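Local structure of Ras GTPase-activating-like protein IQGAP2 (Homo sapiens, 5CJP) at residues E120-T131 and S176-V187; L110-V118 and A241-D252. The protein probably binds the GTP-loaded form of Rho-family small GTPases such as Cdc42 through a helical domain related to the Ras GTPase-activating proteins. All coordinates share one frame; numbering follows the deposited sequence.

Interaction 1. Residues E120-T131 and S176-V187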
loop_
_atom_site.group_PDB
_atom_site.type_symbol
_atom_site.label_atom_id
_atom_site.label_comp_id
_atom_site.label_asym_id
_atom_site.label_seq_id
_atom_site.Cartn_x
_atom_site.Cartn_y
_atom_site.Cartn_z
ATOM N N GLU E 120 3.284 1.539 -33.848
ATOM C CA GLU E 120 3.565 2.032 -35.190
ATOM C C GLU E 120 2.348 2.725 -35.797
ATOM O O GLU E 120 2.484 3.731 -36.490
ATOM C CB GLU E 120 3.975 0.883 -36.105
ATOM C CG GLU E 120 5.426 0.506 -36.028
ATOM C CD GLU E 120 5.784 -0.567 -37.035
ATOM O OE1 GLU E 120 6.985 -0.894 -37.152
ATOM O OE2 GLU E 120 4.863 -1.082 -37.709
ATOM N N ILE E 121 1.162 2.176 -35.549
ATOM C CA ILE E 121 -0.067 2.748 -36.094
ATOM C C ILE E 121 -0.473 4.008 -35.323
ATOM O O ILE E 121 -1.163 4.886 -35.865
ATOM C CB ILE E 121 -1.214 1.720 -36.039
ATOM C CG1 ILE E 121 -0.850 0.496 -36.878
ATOM C CG2 ILE E 121 -2.503 2.339 -36.535
ATOM C CD1 ILE E 121 -1.744 -0.691 -36.647
ATOM N N ILE E 122 -0.044 4.080 -34.061
ATOM C CA ILE E 122 -0.339 5.231 -33.190
ATOM C C ILE E 122 0.569 6.395 -33.553
ATOM O O ILE E 122 0.127 7.531 -33.665
ATOM C CB ILE E 122 -0.109 4.894 -31.674
ATOM C CG1 ILE E 122 -1.195 3.966 -31.122
ATOM C CG2 ILE E 122 -0.148 6.119 -30.851
ATOM C CD1 ILE E 122 -1.930 3.225 -32.136
ATOM N N ASP E 123 1.843 6.083 -33.755
ATOM C CA ASP E 123 2.852 7.084 -34.074
ATOM C C ASP E 123 2.760 7.742 -35.448
ATOM O O ASP E 123 3.245 8.860 -35.637
ATOM C CB ASP E 123 4.250 6.478 -33.895
ATOM C CG ASP E 123 4.587 6.186 -32.439
ATOM O OD1 ASP E 123 5.694 5.660 -32.179
ATOM O OD2 ASP E 123 3.750 6.486 -31.556
ATOM N N ASP E 124 2.150 7.066 -36.412
ATOM C CA ASP E 124 2.038 7.650 -37.743
ATOM C C ASP E 124 1.086 8.840 -37.718
ATOM O O ASP E 124 -0.112 8.692 -37.941
ATOM C CB ASP E 124 1.533 6.631 -38.751
ATOM C CG ASP E 124 1.711 7.106 -40.171
ATOM O OD1 ASP E 124 1.789 8.340 -40.363
ATOM O OD2 ASP E 124 1.768 6.260 -41.089
ATOM N N LYS E 125 1.643 10.015 -37.450
ATOM C CA LYS E 125 0.877 11.251 -37.374
ATOM C C LYS E 125 0.101 11.618 -38.637
ATOM O O LYS E 125 -0.661 12.582 -38.635
ATOM C CB LYS E 125 1.818 12.400 -37.014
ATOM C CG LYS E 125 1.555 13.011 -35.656
ATOM C CD LYS E 125 2.716 13.885 -35.206
ATOM C CE LYS E 125 4.003 13.063 -35.072
ATOM N NZ LYS E 125 5.143 13.867 -34.546
ATOM N N SER E 126 0.272 10.851 -39.711
ATOM C CA SER E 126 -0.419 11.145 -40.961
ATOM C C SER E 126 -1.467 10.113 -41.357
ATOM O O SER E 126 -2.321 10.385 -42.203
ATOM C CB SER E 126 0.591 11.272 -42.104
ATOM O OG SER E 126 0.878 10.005 -42.677
ATOM N N LEU E 127 -1.390 8.926 -40.763
ATOM C CA LEU E 127 -2.328 7.855 -41.063
ATOM C C LEU E 127 -3.732 8.228 -40.622
ATOM O O LEU E 127 -3.961 8.603 -39.471
ATOM C CB LEU E 127 -1.891 6.574 -40.367
ATOM C CG LEU E 127 -2.766 5.345 -40.607
ATOM C CD1 LEU E 127 -2.777 4.945 -42.089
ATOM C CD2 LEU E 127 -2.226 4.240 -39.759
ATOM N N ILE E 128 -4.671 8.133 -41.558
ATOM C CA ILE E 128 -6.068 8.468 -41.318
ATOM C C ILE E 128 -6.926 7.542 -42.149
ATOM O O ILE E 128 -7.405 7.915 -43.222
ATOM C CB ILE E 128 -6.386 9.898 -41.758
ATOM C CG1 ILE E 128 -5.548 10.891 -40.961
ATOM C CG2 ILE E 128 -7.840 10.208 -41.540
ATOM C CD1 ILE E 128 -5.599 12.235 -41.567
ATOM N N ILE E 129 -7.116 6.324 -41.661
ATOM C CA ILE E 129 -7.940 5.357 -42.360
ATOM C C ILE E 129 -9.413 5.651 -42.045
ATOM O O ILE E 129 -9.764 6.001 -40.908
ATOM C CB ILE E 129 -7.595 3.914 -41.918
ATOM C CG1 ILE E 129 -6.126 3.622 -42.201
ATOM C CG2 ILE E 129 -8.465 2.910 -42.656
ATOM C CD1 ILE E 129 -5.614 2.377 -41.518
ATOM N N ASN E 130 -10.265 5.534 -43.057
ATOM C CA ASN E 130 -11.701 5.762 -42.885
ATOM C C ASN E 130 -12.466 5.067 -44.003
ATOM O O ASN E 130 -12.555 5.566 -45.127
ATOM C CB ASN E 130 -12.038 7.250 -42.903
ATOM C CG ASN E 130 -13.385 7.550 -42.244
ATOM O OD1 ASN E 130 -14.393 6.906 -42.524
ATOM N ND2 ASN E 130 -13.396 8.539 -41.365
ATOM N N THR E 131 -13.020 3.910 -43.677
ATOM C CA THR E 131 -13.760 3.110 -44.637
ATOM C C THR E 131 -15.203 3.561 -44.836
ATOM O O THR E 131 -16.014 2.824 -45.397
ATOM C CB THR E 131 -13.752 1.643 -44.193
ATOM O OG1 THR E 131 -14.174 1.551 -42.824
ATOM C CG2 THR E 131 -12.353 1.080 -44.308
ATOM N N SER E 176 -7.065 4.640 -48.201
ATOM C CA SER E 176 -7.354 4.097 -46.880
ATOM C C SER E 176 -7.365 2.586 -46.934
ATOM O O SER E 176 -6.857 1.916 -46.039
ATOM C CB SER E 176 -8.707 4.607 -46.370
ATOM O OG SER E 176 -8.604 5.929 -45.867
ATOM N N ILE E 177 -7.942 2.040 -47.990
ATOM C CA ILE E 177 -8.001 0.596 -48.142
ATOM C C ILE E 177 -6.601 0.039 -48.334
ATOM O O ILE E 177 -6.334 -1.110 -48.003
ATOM C CB ILE E 177 -8.859 0.210 -49.338
ATOM C CG1 ILE E 177 -10.266 0.760 -49.121
ATOM C CG2 ILE E 177 -8.886 -1.292 -49.520
ATOM C CD1 ILE E 177 -11.118 0.675 -50.337
ATOM N N GLU E 178 -5.703 0.857 -48.869
ATOM C CA GLU E 178 -4.343 0.404 -49.088
ATOM C C GLU E 178 -3.623 0.447 -47.766
ATOM O O GLU E 178 -2.975 -0.518 -47.372
ATOM C CB GLU E 178 -3.625 1.296 -50.096
ATOM C CG GLU E 178 -3.178 0.543 -51.330
ATOM C CD GLU E 178 -2.213 -0.576 -51.005
ATOM O OE1 GLU E 178 -1.039 -0.272 -50.701
ATOM O OE2 GLU E 178 -2.632 -1.754 -51.041
ATOM N N ASN E 179 -3.750 1.580 -47.085
ATOM C CA ASN E 179 -3.129 1.772 -45.787
ATOM C C ASN E 179 -3.604 0.683 -44.828
ATOM O O ASN E 179 -2.795 -0.005 -44.210
ATOM C CB ASN E 179 -3.504 3.144 -45.209
ATOM C CG ASN E 179 -2.886 4.301 -45.979
ATOM O OD1 ASN E 179 -1.669 4.474 -46.001
ATOM N ND2 ASN E 179 -3.730 5.099 -46.611
ATOM N N LEU E 180 -4.922 0.534 -44.723
ATOM C CA LEU E 180 -5.529 -0.444 -43.830
ATOM C C LEU E 180 -4.967 -1.849 -44.030
ATOM O O LEU E 180 -4.570 -2.507 -43.065
ATOM C CB LEU E 180 -7.054 -0.475 -44.024
ATOM C CG LEU E 180 -7.989 -0.484 -42.789
ATOM C CD1 LEU E 180 -9.398 -0.861 -43.247
ATOM C CD2 LEU E 180 -7.513 -1.475 -41.727
ATOM N N ARG E 181 -4.926 -2.300 -45.277
ATOM C CA ARG E 181 -4.420 -3.631 -45.580
ATOM C C ARG E 181 -2.963 -3.787 -45.179
ATOM O O ARG E 181 -2.521 -4.869 -44.799
ATOM C CB ARG E 181 -4.565 -3.931 -47.068
ATOM C CG ARG E 181 -4.357 -5.400 -47.407
ATOM C CD ARG E 181 -3.411 -5.539 -48.572
ATOM N NE ARG E 181 -2.078 -5.051 -48.219
ATOM C CZ ARG E 181 -1.282 -4.384 -49.046
ATOM N NH1 ARG E 181 -1.676 -4.115 -50.283
ATOM N NH2 ARG E 181 -0.081 -3.990 -48.639
ATOM N N ARG E 182 -2.225 -2.692 -45.263
ATOM C CA ARG E 182 -0.812 -2.672 -44.926
ATOM C C ARG E 182 -0.565 -2.777 -43.421
ATOM O O ARG E 182 0.285 -3.550 -42.982
ATOM C CB ARG E 182 -0.203 -1.384 -45.451
ATOM C CG ARG E 182 1.083 -1.565 -46.192
ATOM C CD ARG E 182 1.752 -0.225 -46.333
ATOM N NE ARG E 182 2.056 0.321 -45.012
ATOM C CZ ARG E 182 1.492 1.409 -44.500
ATOM N NH1 ARG E 182 0.578 2.087 -45.192
ATOM N NH2 ARG E 182 1.854 1.826 -43.295
ATOM N N VAL E 183 -1.287 -1.977 -42.633
ATOM C CA VAL E 183 -1.131 -2.017 -41.180
ATOM C C VAL E 183 -1.695 -3.310 -40.626
ATOM O O VAL E 183 -1.148 -3.887 -39.701
ATOM C CB VAL E 183 -1.838 -0.850 -40.487
ATOM C CG1 VAL E 183 -0.823 0.175 -40.069
ATOM C CG2 VAL E 183 -2.835 -0.213 -41.408
ATOM N N THR E 184 -2.788 -3.772 -41.214
ATOM C CA THR E 184 -3.417 -5.001 -40.770
ATOM C C THR E 184 -2.483 -6.183 -40.914
ATOM O O THR E 184 -2.383 -7.009 -40.007
ATOM C CB THR E 184 -4.690 -5.299 -41.576
ATOM O OG1 THR E 184 -5.622 -4.234 -41.397
ATOM C CG2 THR E 184 -5.326 -6.597 -41.124
ATOM N N ASP E 185 -1.805 -6.272 -42.056
ATOM C CA ASP E 185 -0.897 -7.386 -42.306
ATOM C C ASP E 185 0.219 -7.386 -41.267
ATOM O O ASP E 185 0.675 -8.449 -40.838
ATOM C CB ASP E 185 -0.309 -7.320 -43.725
ATOM C CG ASP E 185 0.096 -8.698 -44.257
ATOM O OD1 ASP E 185 1.112 -8.788 -44.973
ATOM O OD2 ASP E 185 -0.611 -9.697 -43.971
ATOM N N LYS E 186 0.660 -6.198 -40.857
ATOM C CA LYS E 186 1.693 -6.109 -39.835
ATOM C C LYS E 186 1.154 -6.717 -38.537
ATOM O O LYS E 186 1.810 -7.553 -37.925
ATOM C CB LYS E 186 2.113 -4.655 -39.611
ATOM C CG LYS E 186 2.946 -4.083 -40.752
ATOM C CD LYS E 186 3.625 -2.778 -40.388
ATOM C CE LYS E 186 4.590 -2.369 -41.500
ATOM N NZ LYS E 186 5.334 -1.100 -41.221
ATOM N N VAL E 187 -0.047 -6.320 -38.127
ATOM C CA VAL E 187 -0.647 -6.862 -36.915
ATOM C C VAL E 187 -0.806 -8.372 -37.017
ATOM O O VAL E 187 -0.379 -9.117 -36.144
ATOM C CB VAL E 187 -2.038 -6.272 -36.656
ATOM C CG1 VAL E 187 -2.698 -7.016 -35.522
ATOM C CG2 VAL E 187 -1.929 -4.788 -36.333
#

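Interaction 2. Residues L110-V118 and A241-D252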
loop_
_atom_site.group_PDB
_atom_site.type_symbol
_atom_site.label_atom_id
_atom_site.label_comp_id
_atom_site.label_asym_id
_atom_site.label_seq_id
_atom_site.Cartn_x
_atom_site.Cartn_y
_atom_site.Cartn_z
ATOM N N LEU E 110 0.459 -9.778 -24.292
ATOM C CA LEU E 110 -0.204 -9.076 -25.373
ATOM C C LEU E 110 0.584 -7.816 -25.698
ATOM O O LEU E 110 0.738 -7.456 -26.864
ATOM C CB LEU E 110 -1.649 -8.723 -24.997
ATOM C CG LEU E 110 -2.638 -9.889 -25.083
ATOM C CD1 LEU E 110 -4.031 -9.407 -24.774
ATOM C CD2 LEU E 110 -2.591 -10.485 -26.461
ATOM N N ARG E 111 1.095 -7.151 -24.665
ATOM C CA ARG E 111 1.872 -5.942 -24.894
ATOM C C ARG E 111 3.219 -6.361 -25.472
ATOM O O ARG E 111 3.828 -5.637 -26.253
ATOM C CB ARG E 111 2.034 -5.130 -23.598
ATOM C CG ARG E 111 3.326 -5.311 -22.852
ATOM C CD ARG E 111 3.384 -4.381 -21.635
ATOM N NE ARG E 111 3.121 -2.982 -21.981
ATOM C CZ ARG E 111 3.411 -1.941 -21.198
ATOM N NH1 ARG E 111 3.980 -2.130 -20.020
ATOM N NH2 ARG E 111 3.127 -0.703 -21.582
ATOM N N GLN E 112 3.666 -7.554 -25.112
ATOM C CA GLN E 112 4.923 -8.061 -25.638
ATOM C C GLN E 112 4.590 -8.844 -26.897
ATOM O O GLN E 112 5.117 -9.929 -27.120
ATOM C CB GLN E 112 5.588 -8.997 -24.622
ATOM C CG GLN E 112 6.929 -9.557 -25.066
ATOM C CD GLN E 112 7.192 -10.961 -24.538
ATOM O OE1 GLN E 112 7.400 -11.898 -25.309
ATOM N NE2 GLN E 112 7.195 -11.108 -23.219
ATOM N N LEU E 113 3.708 -8.296 -27.724
ATOM C CA LEU E 113 3.299 -8.992 -28.942
ATOM C C LEU E 113 2.522 -8.067 -29.882
ATOM O O LEU E 113 2.536 -8.254 -31.102
ATOM C CB LEU E 113 2.442 -10.209 -28.553
ATOM C CG LEU E 113 1.866 -11.153 -29.615
ATOM C CD1 LEU E 113 1.414 -12.438 -28.959
ATOM C CD2 LEU E 113 0.698 -10.504 -30.310
ATOM N N LEU E 114 1.854 -7.068 -29.309
ATOM C CA LEU E 114 1.074 -6.129 -30.093
ATOM C C LEU E 114 1.622 -4.722 -30.017
ATOM O O LEU E 114 1.426 -3.931 -30.937
ATOM C CB LEU E 114 -0.372 -6.101 -29.609
ATOM C CG LEU E 114 -1.271 -7.319 -29.794
ATOM C CD1 LEU E 114 -2.600 -7.046 -29.078
ATOM C CD2 LEU E 114 -1.482 -7.601 -31.277
ATOM N N ALA E 115 2.306 -4.416 -28.920
ATOM C CA ALA E 115 2.842 -3.081 -28.699
ATOM C C ALA E 115 3.622 -2.496 -29.872
ATOM O O ALA E 115 3.355 -1.370 -30.288
ATOM C CB ALA E 115 3.701 -3.069 -27.430
ATOM N N PRO E 116 4.595 -3.242 -30.419
ATOM C CA PRO E 116 5.394 -2.762 -31.550
ATOM C C PRO E 116 4.576 -2.284 -32.758
ATOM O O PRO E 116 4.733 -1.144 -33.200
ATOM C CB PRO E 116 6.266 -3.964 -31.882
ATOM C CG PRO E 116 6.478 -4.587 -30.547
ATOM C CD PRO E 116 5.098 -4.545 -29.954
ATOM N N VAL E 117 3.707 -3.146 -33.286
ATOM C CA VAL E 117 2.894 -2.772 -34.439
ATOM C C VAL E 117 1.802 -1.782 -34.092
ATOM O O VAL E 117 1.376 -0.997 -34.938
ATOM C CB VAL E 117 2.219 -3.991 -35.111
ATOM C CG1 VAL E 117 3.275 -4.988 -35.535
ATOM C CG2 VAL E 117 1.186 -4.617 -34.175
ATOM N N VAL E 118 1.327 -1.820 -32.854
ATOM C CA VAL E 118 0.289 -0.885 -32.461
ATOM C C VAL E 118 0.951 0.471 -32.297
ATOM O O VAL E 118 0.412 1.489 -32.720
ATOM C CB VAL E 118 -0.399 -1.305 -31.136
ATOM C CG1 VAL E 118 -1.091 -0.113 -30.507
ATOM C CG2 VAL E 118 -1.433 -2.400 -31.408
ATOM N N ALA E 241 -7.375 -5.637 -27.159
ATOM C CA ALA E 241 -6.108 -4.981 -26.879
ATOM C C ALA E 241 -5.605 -4.196 -28.090
ATOM O O ALA E 241 -4.837 -3.226 -27.958
ATOM C CB ALA E 241 -5.089 -5.997 -26.453
ATOM N N ILE E 242 -6.031 -4.612 -29.273
ATOM C CA ILE E 242 -5.647 -3.910 -30.477
ATOM C C ILE E 242 -6.459 -2.600 -30.533
ATOM O O ILE E 242 -5.917 -1.528 -30.785
ATOM C CB ILE E 242 -5.941 -4.770 -31.716
ATOM C CG1 ILE E 242 -4.995 -5.974 -31.743
ATOM C CG2 ILE E 242 -5.815 -3.939 -32.985
ATOM C CD1 ILE E 242 -5.425 -7.019 -32.714
ATOM N N VAL E 243 -7.759 -2.697 -30.273
ATOM C CA VAL E 243 -8.651 -1.547 -30.294
ATOM C C VAL E 243 -8.441 -0.586 -29.130
ATOM O O VAL E 243 -8.644 0.619 -29.264
ATOM C CB VAL E 243 -10.113 -2.013 -30.292
ATOM C CG1 VAL E 243 -11.043 -0.855 -29.933
ATOM C CG2 VAL E 243 -10.466 -2.570 -31.653
ATOM N N ALA E 244 -8.048 -1.113 -27.982
ATOM C CA ALA E 244 -7.823 -0.255 -26.827
ATOM C C ALA E 244 -6.513 -0.577 -26.132
ATOM O O ALA E 244 -6.510 -1.075 -25.016
ATOM C CB ALA E 244 -8.979 -0.382 -25.841
ATOM N N PRO E 245 -5.379 -0.304 -26.792
ATOM C CA PRO E 245 -4.082 -0.584 -26.177
ATOM C C PRO E 245 -3.851 0.274 -24.946
ATOM O O PRO E 245 -3.034 -0.061 -24.097
ATOM C CB PRO E 245 -3.092 -0.278 -27.300
ATOM C CG PRO E 245 -3.808 0.736 -28.125
ATOM C CD PRO E 245 -5.202 0.194 -28.167
ATOM N N ASP E 246 -4.569 1.385 -24.849
ATOM C CA ASP E 246 -4.434 2.288 -23.711
ATOM C C ASP E 246 -5.191 1.735 -22.524
ATOM O O ASP E 246 -4.808 1.949 -21.373
ATOM C CB ASP E 246 -4.977 3.667 -24.078
ATOM C CG ASP E 246 -6.382 3.604 -24.656
ATOM O OD1 ASP E 246 -6.703 2.629 -25.373
ATOM O OD2 ASP E 246 -7.169 4.542 -24.412
ATOM N N GLY E 247 -6.274 1.020 -22.817
ATOM C CA GLY E 247 -7.097 0.429 -21.777
ATOM C C GLY E 247 -6.538 -0.888 -21.271
ATOM O O GLY E 247 -6.572 -1.171 -20.080
ATOM N N PHE E 248 -6.006 -1.700 -22.171
ATOM C CA PHE E 248 -5.454 -2.981 -21.766
ATOM C C PHE E 248 -3.945 -2.969 -21.582
ATOM O O PHE E 248 -3.288 -3.996 -21.740
ATOM C CB PHE E 248 -5.870 -4.059 -22.761
ATOM C CG PHE E 248 -7.328 -4.350 -22.731
ATOM C CD1 PHE E 248 -8.228 -3.507 -23.382
ATOM C CD2 PHE E 248 -7.825 -5.416 -21.968
ATOM C CE1 PHE E 248 -9.605 -3.715 -23.269
ATOM C CE2 PHE E 248 -9.202 -5.637 -21.848
ATOM C CZ PHE E 248 -10.094 -4.790 -22.494
ATOM N N ASP E 249 -3.411 -1.800 -21.239
ATOM C CA ASP E 249 -1.982 -1.606 -20.991
ATOM C C ASP E 249 -1.029 -2.265 -21.989
ATOM O O ASP E 249 -0.135 -3.018 -21.602
ATOM C CB ASP E 249 -1.635 -2.088 -19.583
ATOM C CG ASP E 249 -0.280 -1.592 -19.109
ATOM O OD1 ASP E 249 0.560 -1.224 -19.961
ATOM O OD2 ASP E 249 -0.054 -1.584 -17.880
ATOM N N ILE E 250 -1.215 -1.977 -23.272
ATOM C CA ILE E 250 -0.340 -2.528 -24.302
ATOM C C ILE E 250 0.744 -1.485 -24.520
ATOM O O ILE E 250 1.893 -1.816 -24.833
ATOM C CB ILE E 250 -1.092 -2.744 -25.626
ATOM C CG1 ILE E 250 -2.234 -3.731 -25.396
ATOM C CG2 ILE E 250 -0.138 -3.232 -26.713
ATOM C CD1 ILE E 250 -1.780 -5.025 -24.876
ATOM N N ILE E 251 0.361 -0.221 -24.346
ATOM C CA ILE E 251 1.290 0.890 -24.510
ATOM C C ILE E 251 1.243 1.800 -23.297
ATOM O O ILE E 251 0.191 2.310 -22.912
ATOM C CB ILE E 251 0.992 1.745 -25.774
ATOM C CG1 ILE E 251 -0.408 2.361 -25.672
ATOM C CG2 ILE E 251 1.166 0.899 -27.038
ATOM C CD1 ILE E 251 -0.702 3.404 -26.720
ATOM N N ASP E 252 2.405 1.972 -22.689
ATOM C CA ASP E 252 2.554 2.810 -21.515
ATOM C C ASP E 252 1.986 4.195 -21.826
ATOM O O ASP E 252 2.341 4.807 -22.830
ATOM C CB ASP E 252 4.047 2.843 -21.156
ATOM C CG ASP E 252 4.426 4.021 -20.305
ATOM O OD1 ASP E 252 4.270 5.164 -20.778
ATOM O OD2 ASP E 252 4.902 3.799 -19.171
#

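Interaction 1. Residues E120-T131 and S176-V187
Ile129 and Leu180 meet at the apolar centre, where CG2 of the isoleucine lies 3.4 Å from CG of the leucine and the two side chains are almost perpendicular. The longer branch of Ile129, with CG1 anti to the carbonyl carbon (chi1 -59°), brings CD1 beside Leu180 CA and near Val183. Cut back to an alanine, Ile129 would lose CG2 and the CD1 branch, which is likely to open a gap beside Leu180 and leave the loop less firmly seated. Ile121 closes over Val183 CG1, and its CD1 continues to Val187 CG2 (4.1 Å). Leu127 lies antiparallel alongside the Asn179 side chain, CD1 against CB (3.7 Å). Within the all-helical fold of the Ras GAP family, the chain leaving helix 111-123 is thus draped along helix 167-193, with Asn266 of helix 261-278 touching Leu127 and Ile129. A type I turn from Asp124 to Leu127 redirects it; the bond from Ser126 N to Asp124 OD1 makes an Asx turn, and Ser126 OG adds a second bond from the same face. At one polar edge Asn130 N donates to Ser176 OG (3.3 Å, 147°). At the other, extended Lys186 reaches across Glu120, and NZ forms a salt bridge with OE2 at 3.5 Å.

Interaction 2. Residues L110-V118 and A241-D252
Ile250 packs against Leu110, Leu114 and Ala115, joining the loop after helix 222-243 to residues 110-115. Ala241 to Pro245, which run from the end of that helix into the loop, close the NPAI-containing signature motif of Ras GAP domains, so Ala241, Ile242 and Pro245 of this signature face helix 111-123.

The apolar contacts fall into three groups. Ile250 uses both branches: CD1 lies 3.7 Å from Leu110 CB, and CG2 sits 3.9 Å from Ala115 CB. Although its CB points away from helix 111-123, the bend of the longer branch (chi2 -58°) turns CD1 back to Leu110. Leu114 inserts CD1 beside the signature, touching Ala241 CB at 3.8 Å and lying across Ile242 to meet its CG1. One turn on, Val118 CG1 rests on the ring of Pro245, 3.7 Å from CG. Helix 167-193 adds Ile191 against Leu114, and helix 261-278 adds Leu267 against Pro245. Val243 and Ala244 pack on the chain of another protein.

The polar contacts gather round Arg111, whose chain bends at chi3. Asp249 OD1 lies over one face of the guanidinium, 3.1 Å from NH2, with the two planar groups steeply inclined (74°). With the oxygen so far above the plane, this salt bridge is electrostatic and not a directed hydrogen bond. The edge of the same guanidinium serves the backbone: Arg111 NE donates a weak but nearly straight hydrogen bond to Ile250 O, at 3.3 Å and 166°.

Overall arrangement
Two long-range contacts sharing one helix illustrate how a helical domain can be closed in nested steps. After several earlier helices the chain reaches residues 110-118, then 120-131, both drawing on helix 111-123. It returns in helix 167-193, where residues 176-187 close the inner loop through interaction 1. Only after helix 200-216, at the end of helix 222-243 and in the loop beyond it, do residues 241-252 return to residues 110-118 and close the outer loop as interaction 2. The centres lie about 16 Å apart, yet the contacts join: Val187 of helix 167-193 packs on both Val117 and Ile242, bringing three helices together within the GAP-family region.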